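PDB 2NUH: periplasmic divalent cation tolerance protein, which is of unestablished function but belongs to the CutA family, whose members are linked to divalent-cation tolerance and may bind copper ions. Local coordinates for residues Ser3-Ile8 and Val88-Gly93; Thr11-Pro16 and His78-Pro83; Arg23-Glu28 and Asn68-Arg73; Cys33-Pro38 and Leu59-Ala64. All coordinates share one frame; numbering follows the deposited sequence. Where two conformers were deposited one is given.

Contact 1. Residues Ser3-Ile8 and Val88-Gly93; sequences SDVYLI and VQVSVG
Val90 O is gripped twice by Ser3: the backbone N comes in at 3.0 Å, in the plane of the carbonyl, and Ser3 OG at 2.9 Å, well above that plane. The same OG accepts the N-H of Val5 in an ST turn, so one hydroxyl ties the start of the modelled chain both to itself and to the 88-93 segment. Farther along, the two segments pair as antiparallel strands. Val90 N gives a bond to Val5 O (2.8 Å), and Leu7 and Val88 form a hydrogen-bonded pair with both N-H groups used. Between them Tyr6 and Gln89 make a non-hydrogen-bonded pair. With CG anti to its own carbonyl carbon (chi1 -79°), the Tyr6 ring lies against Gln89, whose CA sits over one ring face, 4.0 Å from the centroid, in a CH-pi contact. Val5 and Val90 point the same way, and Val5 CG1 meets Val90 CG2 at 3.7 Å. Both valines rest on Leu98 of helix 95-105, while strand 5-12 bonds along its other edge to strand 50-63 and Tyr6 leans on Val67 of helix 67-77.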
loop_
_atom_site.group_PDB
_atom_site.type_symbol
_atom_site.label_atom_id
_atom_site.label_comp_id
_atom_site.label_asym_id
_atom_site.label_seq_id
_atom_site.Cartn_x
_atom_site.Cartn_y
_atom_site.Cartn_z
ATOM N N SER A 3 -6.953 -11.724 12.403
ATOM C CA SER A 3 -7.741 -11.803 11.146
ATOM C C SER A 3 -6.791 -12.017 9.984
ATOM O O SER A 3 -5.571 -11.875 10.128
ATOM C CB SER A 3 -8.528 -10.508 10.918
ATOM O OG SER A 3 -7.764 -9.585 10.157
ATOM N N ASP A 4 -7.352 -12.349 8.830
ATOM C CA ASP A 4 -6.544 -12.478 7.634
ATOM C C ASP A 4 -6.464 -11.212 6.777
ATOM O O ASP A 4 -5.953 -11.240 5.673
ATOM C CB ASP A 4 -6.576 -13.864 6.933
ATOM C CG ASP A 4 -5.626 -14.898 7.590
ATOM O OD1 ASP A 4 -5.540 -16.037 7.077
ATOM O OD2 ASP A 4 -4.974 -14.578 8.612
ATOM N N VAL A 5 -6.955 -10.099 7.317
ATOM C CA VAL A 5 -6.787 -8.810 6.670
ATOM C C VAL A 5 -5.411 -8.243 7.026
ATOM O O VAL A 5 -4.934 -8.373 8.154
ATOM C CB VAL A 5 -7.922 -7.835 7.044
ATOM C CG1 VAL A 5 -7.585 -6.419 6.605
ATOM C CG2 VAL A 5 -9.219 -8.293 6.403
ATOM N N TYR A 6 -4.772 -7.646 6.026
ATOM C CA TYR A 6 -3.491 -7.004 6.203
ATOM C C TYR A 6 -3.543 -5.585 5.714
ATOM O O TYR A 6 -4.199 -5.285 4.724
ATOM C CB TYR A 6 -2.426 -7.745 5.399
ATOM C CG TYR A 6 -1.966 -8.985 6.114
ATOM C CD1 TYR A 6 -0.742 -9.020 6.759
ATOM C CD2 TYR A 6 -2.777 -10.113 6.178
ATOM C CE1 TYR A 6 -0.322 -10.159 7.435
ATOM C CE2 TYR A 6 -2.372 -11.238 6.858
ATOM C CZ TYR A 6 -1.146 -11.258 7.479
ATOM O OH TYR A 6 -0.746 -12.386 8.161
ATOM N N LEU A 7 -2.832 -4.723 6.426
ATOM C CA LEU A 7 -2.679 -3.341 6.043
ATOM C C LEU A 7 -1.260 -3.212 5.536
ATOM O O LEU A 7 -0.314 -3.497 6.270
ATOM C CB LEU A 7 -2.873 -2.446 7.270
ATOM C CG LEU A 7 -2.858 -0.923 7.181
ATOM C CD1 LEU A 7 -3.806 -0.407 6.124
ATOM C CD2 LEU A 7 -3.228 -0.363 8.532
ATOM N N ILE A 8 -1.106 -2.803 4.285
ATOM C CA ILE A 8 0.227 -2.605 3.732
ATOM C C ILE A 8 0.509 -1.130 3.654
ATOM O O ILE A 8 -0.298 -0.378 3.125
ATOM C CB ILE A 8 0.349 -3.198 2.320
ATOM C CG1 ILE A 8 0.013 -4.690 2.351
ATOM C CG2 ILE A 8 1.752 -2.968 1.757
ATOM C CD1 ILE A 8 -0.134 -5.289 0.968
ATOM N N VAL A 88 1.077 -5.238 7.895
ATOM C CA VAL A 88 0.771 -5.476 9.284
ATOM C C VAL A 88 -0.534 -6.258 9.314
ATOM O O VAL A 88 -1.500 -5.902 8.642
ATOM C CB VAL A 88 0.623 -4.152 10.029
ATOM C CG1 VAL A 88 0.189 -4.405 11.438
ATOM C CG2 VAL A 88 1.921 -3.377 10.003
ATOM N N GLN A 89 -0.540 -7.346 10.069
ATOM C CA GLN A 89 -1.747 -8.133 10.245
ATOM C C GLN A 89 -2.758 -7.388 11.104
ATOM O O GLN A 89 -2.420 -6.861 12.163
ATOM C CB GLN A 89 -1.420 -9.474 10.896
ATOM C CG GLN A 89 -2.605 -10.426 10.894
ATOM C CD GLN A 89 -2.269 -11.793 11.428
ATOM O OE1 GLN A 89 -2.968 -12.764 11.139
ATOM N NE2 GLN A 89 -1.193 -11.887 12.201
ATOM N N VAL A 90 -4.001 -7.351 10.643
ATOM C CA VAL A 90 -5.093 -6.816 11.441
ATOM C C VAL A 90 -5.466 -7.850 12.489
ATOM O O VAL A 90 -5.702 -9.013 12.168
ATOM C CB VAL A 90 -6.288 -6.447 10.547
ATOM C CG1 VAL A 90 -7.555 -6.209 11.362
ATOM C CG2 VAL A 90 -5.941 -5.212 9.732
ATOM N N SER A 91 -5.482 -7.429 13.746
ATOM C CA SER A 91 -5.791 -8.336 14.842
ATOM C C SER A 91 -7.281 -8.622 14.864
ATOM O O SER A 91 -7.712 -9.768 14.949
ATOM C CB SER A 91 -5.355 -7.702 16.157
ATOM O OG SER A 91 -3.966 -7.416 16.156
ATOM N N VAL A 92 -8.071 -7.559 14.799
ATOM C CA VAL A 92 -9.518 -7.685 14.821
ATOM C C VAL A 92 -10.117 -6.507 14.086
ATOM O O VAL A 92 -9.465 -5.501 13.846
ATOM C CB VAL A 92 -10.066 -7.814 16.262
ATOM C CG1 VAL A 92 -9.796 -6.556 17.062
ATOM C CG2 VAL A 92 -11.553 -8.172 16.248
ATOM N N GLY A 93 -11.366 -6.643 13.702
ATOM C CA GLY A 93 -12.007 -5.582 12.979
ATOM C C GLY A 93 -13.487 -5.774 12.973
ATOM O O GLY A 93 -13.995 -6.824 13.371
#

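Contact 2. Residues Thr11-Pro16 and His78-Pro83; sequences TCPDLP and HPYRLP
Where strand 5-12 ends and the chain turns into helix 15-27, the 78-83 loop that follows helix 67-77 packs against the turn. Its central piece is the His78 ring, held at both nitrogens. His78 NE2 donates to Thr11 O at 2.7 Å; the acceptor lies almost exactly in the ring plane, but the bond is bent, with 134° at the hydrogen. His78 ND1 accepts the backbone N-H of Tyr80 at 3.0 Å, again in the ring plane and much straighter (164°). Pro83 CB lies over the centre of one imidazole face, so the loop folds back on its own histidine. Beside this, Pro13 packs its ring edge against two side chains, Pro79 and Tyr80. Pro13 CG meets Pro79 CG at 3.6 Å, and Pro13 CD lies 3.6 Å from Tyr80 CE1. The tyrosine comes from the opposite direction to Pro13, and Tyr80 OH ends 3.5 Å from Pro13 CB. That hydroxyl finds its polar partner in Glu55 of strand 50-63, the carboxylate that Thr11 OG1 also binds. Next in the chain, Asp14 takes the N-cap position of helix 15-27. The bonds imply a His78 that carries its hydrogen on NE2 and accepts at ND1, consistent with the neutral form; together they fix the rotation of the imidazole, Pro83 gives one of its faces an apolar cover, and Pro13 and Pro79 meet by apolar contact beside it.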
loop_
_atom_site.group_PDB
_atom_site.type_symbol
_atom_site.label_atom_id
_atom_site.label_comp_id
_atom_site.label_asym_id
_atom_site.label_seq_id
_atom_site.Cartn_x
_atom_site.Cartn_y
_atom_site.Cartn_z
ATOM N N THR A 11 4.875 4.118 0.278
ATOM C CA THR A 11 4.834 5.528 -0.049
ATOM C C THR A 11 5.132 5.676 -1.512
ATOM O O THR A 11 5.771 4.805 -2.105
ATOM C CB THR A 11 5.862 6.353 0.731
ATOM O OG1 THR A 11 7.175 5.876 0.436
ATOM C CG2 THR A 11 5.625 6.262 2.209
ATOM N N CYS A 12 4.665 6.760 -2.100
ATOM C CA CYS A 12 5.040 7.062 -3.473
ATOM C C CYS A 12 5.354 8.524 -3.574
ATOM O O CYS A 12 4.964 9.307 -2.719
ATOM C CB CYS A 12 3.970 6.735 -4.509
ATOM S SG CYS A 12 2.338 7.147 -4.008
ATOM N N PRO A 13 6.080 8.900 -4.624
ATOM C CA PRO A 13 6.584 10.261 -4.693
ATOM C C PRO A 13 5.534 11.312 -5.008
ATOM O O PRO A 13 5.748 12.492 -4.712
ATOM C CB PRO A 13 7.607 10.200 -5.822
ATOM C CG PRO A 13 7.179 9.053 -6.669
ATOM C CD PRO A 13 6.548 8.061 -5.740
ATOM N N ASP A 14 4.427 10.923 -5.631
ATOM C CA ASP A 14 3.455 11.939 -6.000
ATOM C C ASP A 14 2.077 11.403 -6.241
ATOM O O ASP A 14 1.837 10.210 -6.088
ATOM C CB ASP A 14 3.924 12.667 -7.250
ATOM C CG ASP A 14 4.063 11.754 -8.450
ATOM O OD1 ASP A 14 3.591 10.588 -8.440
ATOM O OD2 ASP A 14 4.651 12.221 -9.434
ATOM N N LEU A 15 1.170 12.289 -6.636
ATOM C CA LEU A 15 -0.216 11.898 -6.801
ATOM C C LEU A 15 -0.466 10.920 -7.953
ATOM O O LEU A 15 -1.209 9.977 -7.760
ATOM C CB LEU A 15 -1.171 13.108 -6.835
ATOM C CG LEU A 15 -1.238 13.933 -5.534
ATOM C CD1 LEU A 15 -1.926 15.272 -5.773
ATOM C CD2 LEU A 15 -1.893 13.192 -4.368
ATOM N N PRO A 16 0.133 11.126 -9.148
ATOM C CA PRO A 16 -0.148 10.113 -10.155
ATOM C C PRO A 16 0.301 8.730 -9.744
ATOM O O PRO A 16 -0.431 7.776 -9.951
ATOM C CB PRO A 16 0.641 10.593 -11.381
ATOM C CG PRO A 16 0.763 12.047 -11.163
ATOM C CD PRO A 16 0.969 12.204 -9.700
ATOM N N HIS A 78 5.717 0.916 -9.378
ATOM C CA HIS A 78 6.278 1.932 -8.518
ATOM C C HIS A 78 7.398 2.712 -9.166
ATOM O O HIS A 78 8.243 2.129 -9.825
ATOM C CB HIS A 78 6.804 1.301 -7.251
ATOM C CG HIS A 78 6.648 2.187 -6.070
ATOM N ND1 HIS A 78 7.456 3.276 -5.856
ATOM C CD2 HIS A 78 5.740 2.176 -5.068
ATOM C CE1 HIS A 78 7.067 3.891 -4.750
ATOM N NE2 HIS A 78 6.032 3.242 -4.254
ATOM N N PRO A 79 7.411 4.039 -8.983
ATOM C CA PRO A 79 8.560 4.816 -9.416
ATOM C C PRO A 79 9.859 4.407 -8.770
ATOM O O PRO A 79 10.914 4.532 -9.376
ATOM C CB PRO A 79 8.218 6.228 -8.940
ATOM C CG PRO A 79 6.750 6.264 -8.975
ATOM C CD PRO A 79 6.323 4.906 -8.496
ATOM N N TYR A 80 9.802 3.959 -7.522
ATOM C CA TYR A 80 11.024 3.651 -6.814
ATOM C C TYR A 80 11.497 2.251 -7.120
ATOM O O TYR A 80 10.696 1.325 -7.245
ATOM C CB TYR A 80 10.843 3.725 -5.304
ATOM C CG TYR A 80 10.359 5.039 -4.745
ATOM C CD1 TYR A 80 10.468 6.229 -5.451
ATOM C CD2 TYR A 80 9.806 5.074 -3.479
ATOM C CE1 TYR A 80 10.021 7.416 -4.905
ATOM C CE2 TYR A 80 9.360 6.251 -2.922
ATOM C CZ TYR A 80 9.463 7.417 -3.641
ATOM O OH TYR A 80 9.012 8.584 -3.077
ATOM N N ARG A 81 12.813 2.107 -7.194
ATOM C CA ARG A 81 13.424 0.800 -7.340
ATOM C C ARG A 81 13.161 -0.067 -6.123
ATOM O O ARG A 81 12.966 -1.267 -6.248
ATOM C CB ARG A 81 14.927 0.948 -7.586
ATOM C CG ARG A 81 15.678 -0.374 -7.725
ATOM C CD ARG A 81 17.013 -0.222 -8.455
ATOM N NE ARG A 81 17.890 -1.364 -8.198
ATOM C CZ ARG A 81 18.755 -1.879 -9.071
ATOM N NH1 ARG A 81 18.869 -1.376 -10.294
ATOM N NH2 ARG A 81 19.500 -2.922 -8.720
ATOM N N LEU A 82 13.173 0.544 -4.944
ATOM C CA LEU A 82 12.945 -0.205 -3.731
ATOM C C LEU A 82 11.902 0.534 -2.909
ATOM O O LEU A 82 12.241 1.375 -2.083
ATOM C CB LEU A 82 14.247 -0.351 -2.949
ATOM C CG LEU A 82 14.124 -1.146 -1.648
ATOM C CD1 LEU A 82 13.494 -2.501 -1.894
ATOM C CD2 LEU A 82 15.486 -1.289 -1.003
ATOM N N PRO A 83 10.623 0.243 -3.154
ATOM C CA PRO A 83 9.609 0.951 -2.397
ATOM C C PRO A 83 9.382 0.360 -1.028
ATOM O O PRO A 83 9.669 -0.804 -0.778
ATOM C CB PRO A 83 8.349 0.773 -3.235
ATOM C CG PRO A 83 8.563 -0.472 -4.004
ATOM C CD PRO A 83 10.048 -0.702 -4.127
#

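Contact 3. Residues Arg23-Glu28 and Asn68-Arg73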
loop_
_atom_site.group_PDB
_atom_site.type_symbol
_atom_site.label_atom_id
_atom_site.label_comp_id
_atom_site.label_asym_id
_atom_site.label_seq_id
_atom_site.Cartn_x
_atom_site.Cartn_y
_atom_site.Cartn_z
ATOM N N ARG A 23 -5.526 2.666 -8.021
ATOM C CA ARG A 23 -6.514 2.212 -8.973
ATOM C C ARG A 23 -6.211 0.802 -9.438
ATOM O O ARG A 23 -7.106 -0.037 -9.508
ATOM C CB ARG A 23 -6.594 3.154 -10.170
ATOM C CG ARG A 23 -7.174 4.519 -9.862
ATOM C CD ARG A 23 -7.334 5.347 -11.153
ATOM N NE ARG A 23 -7.936 4.563 -12.239
ATOM C CZ ARG A 23 -7.278 4.128 -13.314
ATOM N NH1 ARG A 23 -7.901 3.416 -14.247
ATOM N NH2 ARG A 23 -5.995 4.409 -13.472
ATOM N N VAL A 24 -4.949 0.533 -9.743
ATOM C CA VAL A 24 -4.608 -0.785 -10.272
ATOM C C VAL A 24 -4.795 -1.874 -9.230
ATOM O O VAL A 24 -5.337 -2.923 -9.515
ATOM C CB VAL A 24 -3.190 -0.836 -10.850
ATOM C CG1 VAL A 24 -2.788 -2.277 -11.153
ATOM C CG2 VAL A 24 -3.140 -0.006 -12.122
ATOM N N LEU A 25 -4.348 -1.621 -8.004
ATOM C CA LEU A 25 -4.494 -2.650 -6.986
ATOM C C LEU A 25 -5.957 -2.989 -6.736
ATOM O O LEU A 25 -6.288 -4.149 -6.520
ATOM C CB LEU A 25 -3.840 -2.220 -5.679
ATOM C CG LEU A 25 -2.312 -2.187 -5.715
ATOM C CD1 LEU A 25 -1.775 -1.826 -4.332
ATOM C CD2 LEU A 25 -1.741 -3.525 -6.173
ATOM N N VAL A 26 -6.818 -1.976 -6.759
ATOM C CA VAL A 26 -8.244 -2.211 -6.549
ATOM C C VAL A 26 -8.843 -2.861 -7.792
ATOM O O VAL A 26 -9.573 -3.842 -7.686
ATOM C CB VAL A 26 -8.987 -0.909 -6.187
ATOM C CG1 VAL A 26 -10.498 -1.140 -6.137
ATOM C CG2 VAL A 26 -8.491 -0.379 -4.853
ATOM N N GLN A 27 -8.491 -2.354 -8.969
ATOM C CA GLN A 27 -9.061 -2.882 -10.202
ATOM C C GLN A 27 -8.720 -4.338 -10.374
ATOM O O GLN A 27 -9.558 -5.133 -10.803
ATOM C CB GLN A 27 -8.493 -2.137 -11.394
ATOM C CG GLN A 27 -9.181 -0.861 -11.671
ATOM C CD GLN A 27 -8.385 0.032 -12.587
ATOM O OE1 GLN A 27 -7.175 -0.151 -12.766
ATOM N NE2 GLN A 27 -9.058 1.009 -13.172
ATOM N N GLU A 28 -7.480 -4.680 -10.046
ATOM C CA GLU A 28 -7.018 -6.049 -10.200
ATOM C C GLU A 28 -7.347 -6.940 -9.027
ATOM O O GLU A 28 -6.875 -8.072 -8.949
ATOM C CB GLU A 28 -5.528 -6.080 -10.494
ATOM C CG GLU A 28 -5.228 -5.388 -11.801
ATOM C CD GLU A 28 -3.780 -5.374 -12.163
ATOM O OE1 GLU A 28 -2.937 -5.879 -11.385
ATOM O OE2 GLU A 28 -3.488 -4.822 -13.244
ATOM N N ASN A 68 1.208 -10.835 -1.043
ATOM C CA ASN A 68 2.377 -10.893 -1.896
ATOM C C ASN A 68 2.076 -10.308 -3.249
ATOM O O ASN A 68 2.888 -9.581 -3.787
ATOM C CB ASN A 68 2.852 -12.324 -2.065
ATOM C CG ASN A 68 3.397 -12.899 -0.793
ATOM O OD1 ASN A 68 3.476 -12.217 0.232
ATOM N ND2 ASN A 68 3.758 -14.169 -0.835
ATOM N N ALA A 69 0.911 -10.632 -3.800
ATOM C CA ALA A 69 0.558 -10.115 -5.113
ATOM C C ALA A 69 0.410 -8.601 -5.095
ATOM O O ALA A 69 0.800 -7.911 -6.030
ATOM C CB ALA A 69 -0.714 -10.755 -5.611
ATOM N N ALA A 70 -0.178 -8.077 -4.029
ATOM C CA ALA A 70 -0.341 -6.640 -3.922
ATOM C C ALA A 70 1.033 -5.975 -3.851
ATOM O O ALA A 70 1.273 -4.940 -4.474
ATOM C CB ALA A 70 -1.166 -6.294 -2.696
ATOM N N ILE A 71 1.935 -6.575 -3.081
ATOM C CA ILE A 71 3.258 -5.998 -2.943
ATOM C C ILE A 71 4.028 -6.051 -4.250
ATOM O O ILE A 71 4.685 -5.083 -4.629
ATOM C CB ILE A 71 4.056 -6.672 -1.825
ATOM C CG1 ILE A 71 3.471 -6.241 -0.468
ATOM C CG2 ILE A 71 5.547 -6.275 -1.916
ATOM C CD1 ILE A 71 4.054 -6.978 0.747
ATOM N N THR A 72 3.940 -7.172 -4.956
ATOM C CA THR A 72 4.726 -7.281 -6.161
ATOM C C THR A 72 4.121 -6.411 -7.246
ATOM O O THR A 72 4.849 -5.783 -8.013
ATOM C CB THR A 72 4.885 -8.740 -6.639
ATOM O OG1 THR A 72 3.614 -9.275 -6.972
ATOM C CG2 THR A 72 5.471 -9.597 -5.552
ATOM N N ARG A 73 2.793 -6.331 -7.309
ATOM C CA ARG A 73 2.187 -5.446 -8.299
ATOM C C ARG A 73 2.481 -3.986 -7.976
ATOM O O ARG A 73 2.762 -3.180 -8.860
ATOM C CB ARG A 73 0.684 -5.679 -8.376
ATOM C CG ARG A 73 0.003 -4.960 -9.521
ATOM C CD ARG A 73 0.483 -5.476 -10.870
ATOM N NE ARG A 73 -0.392 -4.948 -11.907
ATOM C CZ ARG A 73 0.014 -4.259 -12.958
ATOM N NH1 ARG A 73 -0.899 -3.800 -13.805
ATOM N NH2 ARG A 73 1.309 -4.045 -13.174
#
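Arg73 sends CG anti to its backbone N (chi1 -171°) and then bends at chi2 (65°), which carries its guanidinium across to the C-terminal end of helix 15-27, where Glu28, the first residue past it and extended beyond CG, meets it at about a right angle. The grip is side-on and two-pronged: Arg73 NE bonds Glu28 OE1 at 2.8 Å, and Arg73 NH1 bonds Glu28 OE2 at the same 2.8 Å. Both oxygens are approached on their syn sides, and the carboxylate and guanidinium planes lie only 10° apart. Val24, one turn before Glu28, puts CG1 3.6 Å from Arg73 NH1, an apolar branch close to the charged group. Deeper in, Leu25 runs past the arginine in the reverse sense, its CD2 3.9 Å from Arg73 CB and 3.7 Å from Ala70 O. The helix segments run roughly antiparallel, with axes 10.5 Å apart at closest approach; the CA atoms of Leu25 and the small Ala70 are the nearest across the pair. Leu30, in the loop after helix 15-27, also touches Leu25 and Arg73, while Ala70 touches Ile8 of strand 5-12. The contact thus grades from leucine and alanine near the sheet to a salt bridge at the more exposed side. Its paired, nearly coplanar bonds should hold both flat groups against rotation, and each charge probably stabilises the ionised form of the other.

Contact 4. Residues Cys33-Pro38 and Leu59-Ala64; sequences CVTQLP and LIKTNA
Lys61 can be followed across the strand pair from root to tip. Its CB sits 3.7 Å from Cys33 O, the atom that accepts the backbone N-H of Lys61. The chain then bends at both chi2 (76°) and chi3 (78°) and curls back over the neighbouring strand. Lys61 CE passes 3.7 Å from Cys33 SG in the conformer given, a contact to be read with care because Cys33 was modelled in two. At the tip, Lys61 NZ donates to Thr35 OG1 at 2.7 Å and, at 3.2 Å, to Leu59 O of its own strand. Leu59 O also accepts from Thr35 N at 2.8 Å; the two donors arrive from opposite faces of its carbonyl plane, the ammonium steeply from above. The lysine thus bridges the strands, and its positive charge would probably polarise the Leu59 carbonyl. Leu59 N completes the Thr35 pair by bonding Thr35 O at 2.8 Å. The side chains of Val34 and Ile60, a non-hydrogen-bonded pair, lie side by side on the other face of the sheet, with Val34 CG1 3.9 Å from Ile60 CG1. That face turns to the helices: Val34 touches Ser22 of helix 15-27. On the lysine face, Tyr97 and Trp100 of helix 95-105 reach Lys61 and Cys33. Strands 33-38 and 50-63 make a regular antiparallel pair in the sheet of a ferredoxin-like alpha/beta sandwich, the fold CutA shares with the GlnB-like proteins.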
loop_
_atom_site.group_PDB
_atom_site.type_symbol
_atom_site.label_atom_id
_atom_site.label_comp_id
_atom_site.label_asym_id
_atom_site.label_seq_id
_atom_site.Cartn_x
_atom_site.Cartn_y
_atom_site.Cartn_z
ATOM N N CYS A 33 -9.146 -1.731 -0.933
ATOM C CA CYS A 33 -9.142 -0.284 -0.920
ATOM C C CYS A 33 -7.738 0.182 -0.652
ATOM O O CYS A 33 -6.933 -0.528 -0.056
ATOM C CB CYS A 33 -10.156 0.265 0.100
ATOM S SG CYS A 33 -9.876 1.919 0.825
ATOM N N VAL A 34 -7.440 1.373 -1.142
ATOM C CA VAL A 34 -6.154 1.984 -0.864
ATOM C C VAL A 34 -6.406 3.411 -0.458
ATOM O O VAL A 34 -7.121 4.141 -1.159
ATOM C CB VAL A 34 -5.235 1.972 -2.091
ATOM C CG1 VAL A 34 -3.938 2.697 -1.771
ATOM C CG2 VAL A 34 -4.949 0.539 -2.532
ATOM N N THR A 35 -5.852 3.808 0.686
ATOM C CA THR A 35 -5.972 5.175 1.138
ATOM C C THR A 35 -4.651 5.882 0.964
ATOM O O THR A 35 -3.598 5.354 1.317
ATOM C CB THR A 35 -6.404 5.202 2.602
ATOM O OG1 THR A 35 -7.682 4.560 2.700
ATOM C CG2 THR A 35 -6.514 6.626 3.134
ATOM N N GLN A 36 -4.720 7.084 0.416
ATOM C CA GLN A 36 -3.557 7.919 0.233
ATOM C C GLN A 36 -3.624 9.033 1.233
ATOM O O GLN A 36 -4.680 9.646 1.420
ATOM C CB GLN A 36 -3.614 8.617 -1.108
ATOM C CG GLN A 36 -3.694 7.802 -2.324
ATOM C CD GLN A 36 -4.143 8.664 -3.482
ATOM O OE1 GLN A 36 -3.662 9.796 -3.678
ATOM N NE2 GLN A 36 -5.091 8.154 -4.236
ATOM N N LEU A 37 -2.483 9.318 1.836
ATOM C CA LEU A 37 -2.342 10.435 2.746
ATOM C C LEU A 37 -1.283 11.348 2.139
ATOM O O LEU A 37 -0.110 10.997 2.087
ATOM C CB LEU A 37 -1.945 9.939 4.141
ATOM C CG LEU A 37 -2.681 8.725 4.746
ATOM C CD1 LEU A 37 -2.063 8.241 6.057
ATOM C CD2 LEU A 37 -4.136 9.033 4.969
ATOM N N PRO A 38 -1.701 12.507 1.620
ATOM C CA PRO A 38 -0.746 13.354 0.937
ATOM C C PRO A 38 0.062 14.221 1.902
ATOM O O PRO A 38 -0.237 14.291 3.088
ATOM C CB PRO A 38 -1.638 14.221 0.020
ATOM C CG PRO A 38 -3.045 13.704 0.203
ATOM C CD PRO A 38 -3.049 13.089 1.565
ATOM N N LEU A 59 -1.990 3.382 2.391
ATOM C CA LEU A 59 -2.471 2.360 3.298
ATOM C C LEU A 59 -3.322 1.450 2.452
ATOM O O LEU A 59 -4.403 1.824 2.010
ATOM C CB LEU A 59 -3.321 2.950 4.427
ATOM C CG LEU A 59 -2.672 3.856 5.458
ATOM C CD1 LEU A 59 -3.744 4.399 6.368
ATOM C CD2 LEU A 59 -1.667 3.090 6.268
ATOM N N ILE A 60 -2.811 0.258 2.216
ATOM C CA ILE A 60 -3.440 -0.677 1.305
ATOM C C ILE A 60 -4.105 -1.750 2.125
ATOM O O ILE A 60 -3.456 -2.391 2.939
ATOM C CB ILE A 60 -2.383 -1.296 0.403
ATOM C CG1 ILE A 60 -1.761 -0.210 -0.457
ATOM C CG2 ILE A 60 -2.988 -2.357 -0.489
ATOM C CD1 ILE A 60 -0.372 -0.551 -0.942
ATOM N N LYS A 61 -5.401 -1.957 1.912
ATOM C CA LYS A 61 -6.128 -2.951 2.687
ATOM C C LYS A 61 -6.325 -4.178 1.821
ATOM O O LYS A 61 -6.911 -4.110 0.755
ATOM C CB LYS A 61 -7.485 -2.405 3.125
ATOM C CG LYS A 61 -7.478 -1.631 4.438
ATOM C CD LYS A 61 -6.915 -0.240 4.301
ATOM C CE LYS A 61 -7.917 0.714 3.692
ATOM N NZ LYS A 61 -7.295 2.029 3.440
ATOM N N THR A 62 -5.841 -5.311 2.290
ATOM C CA THR A 62 -5.919 -6.515 1.499
ATOM C C THR A 62 -6.047 -7.685 2.455
ATOM O O THR A 62 -6.316 -7.487 3.629
ATOM C CB THR A 62 -4.703 -6.628 0.546
ATOM O OG1 THR A 62 -4.888 -7.734 -0.348
ATOM C CG2 THR A 62 -3.398 -6.764 1.303
ATOM N N ASN A 63 -5.877 -8.898 1.962
ATOM C CA ASN A 63 -5.880 -10.046 2.845
ATOM C C ASN A 63 -4.656 -10.903 2.628
ATOM O O ASN A 63 -3.874 -10.656 1.714
ATOM C CB ASN A 63 -7.189 -10.846 2.721
ATOM C CG ASN A 63 -7.374 -11.479 1.362
ATOM O OD1 ASN A 63 -6.449 -11.516 0.558
ATOM N ND2 ASN A 63 -8.576 -11.984 1.095
ATOM N N ALA A 64 -4.496 -11.916 3.467
ATOM C CA ALA A 64 -3.291 -12.714 3.487
ATOM C C ALA A 64 -3.012 -13.298 2.125
ATOM O O ALA A 64 -1.872 -13.301 1.680
ATOM C CB ALA A 64 -3.411 -13.838 4.515
#

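How the contacts relate
Along the chain the contacts are nested: contact 1 closes the outermost loop, and contacts 2, 3 and 4 lie successively inside it. Contacts 1 and 4, with centres about 11 Å apart, belong to one antiparallel sheet in which strand 5-12 is the neighbour of both 86-89 and 50-63. Contact 3 joins the two helices packed on that sheet; Leu25 meets Ile60 of contact 4, and Ala70 meets Ile8 of contact 1. Contact 2 sits at the opposite end of strand 5-12, about 23 Å from contact 1 between centres, and shares helix 15-27 with contact 3. Together they tie the sheet and helices 15-27 and 67-77 into one domain.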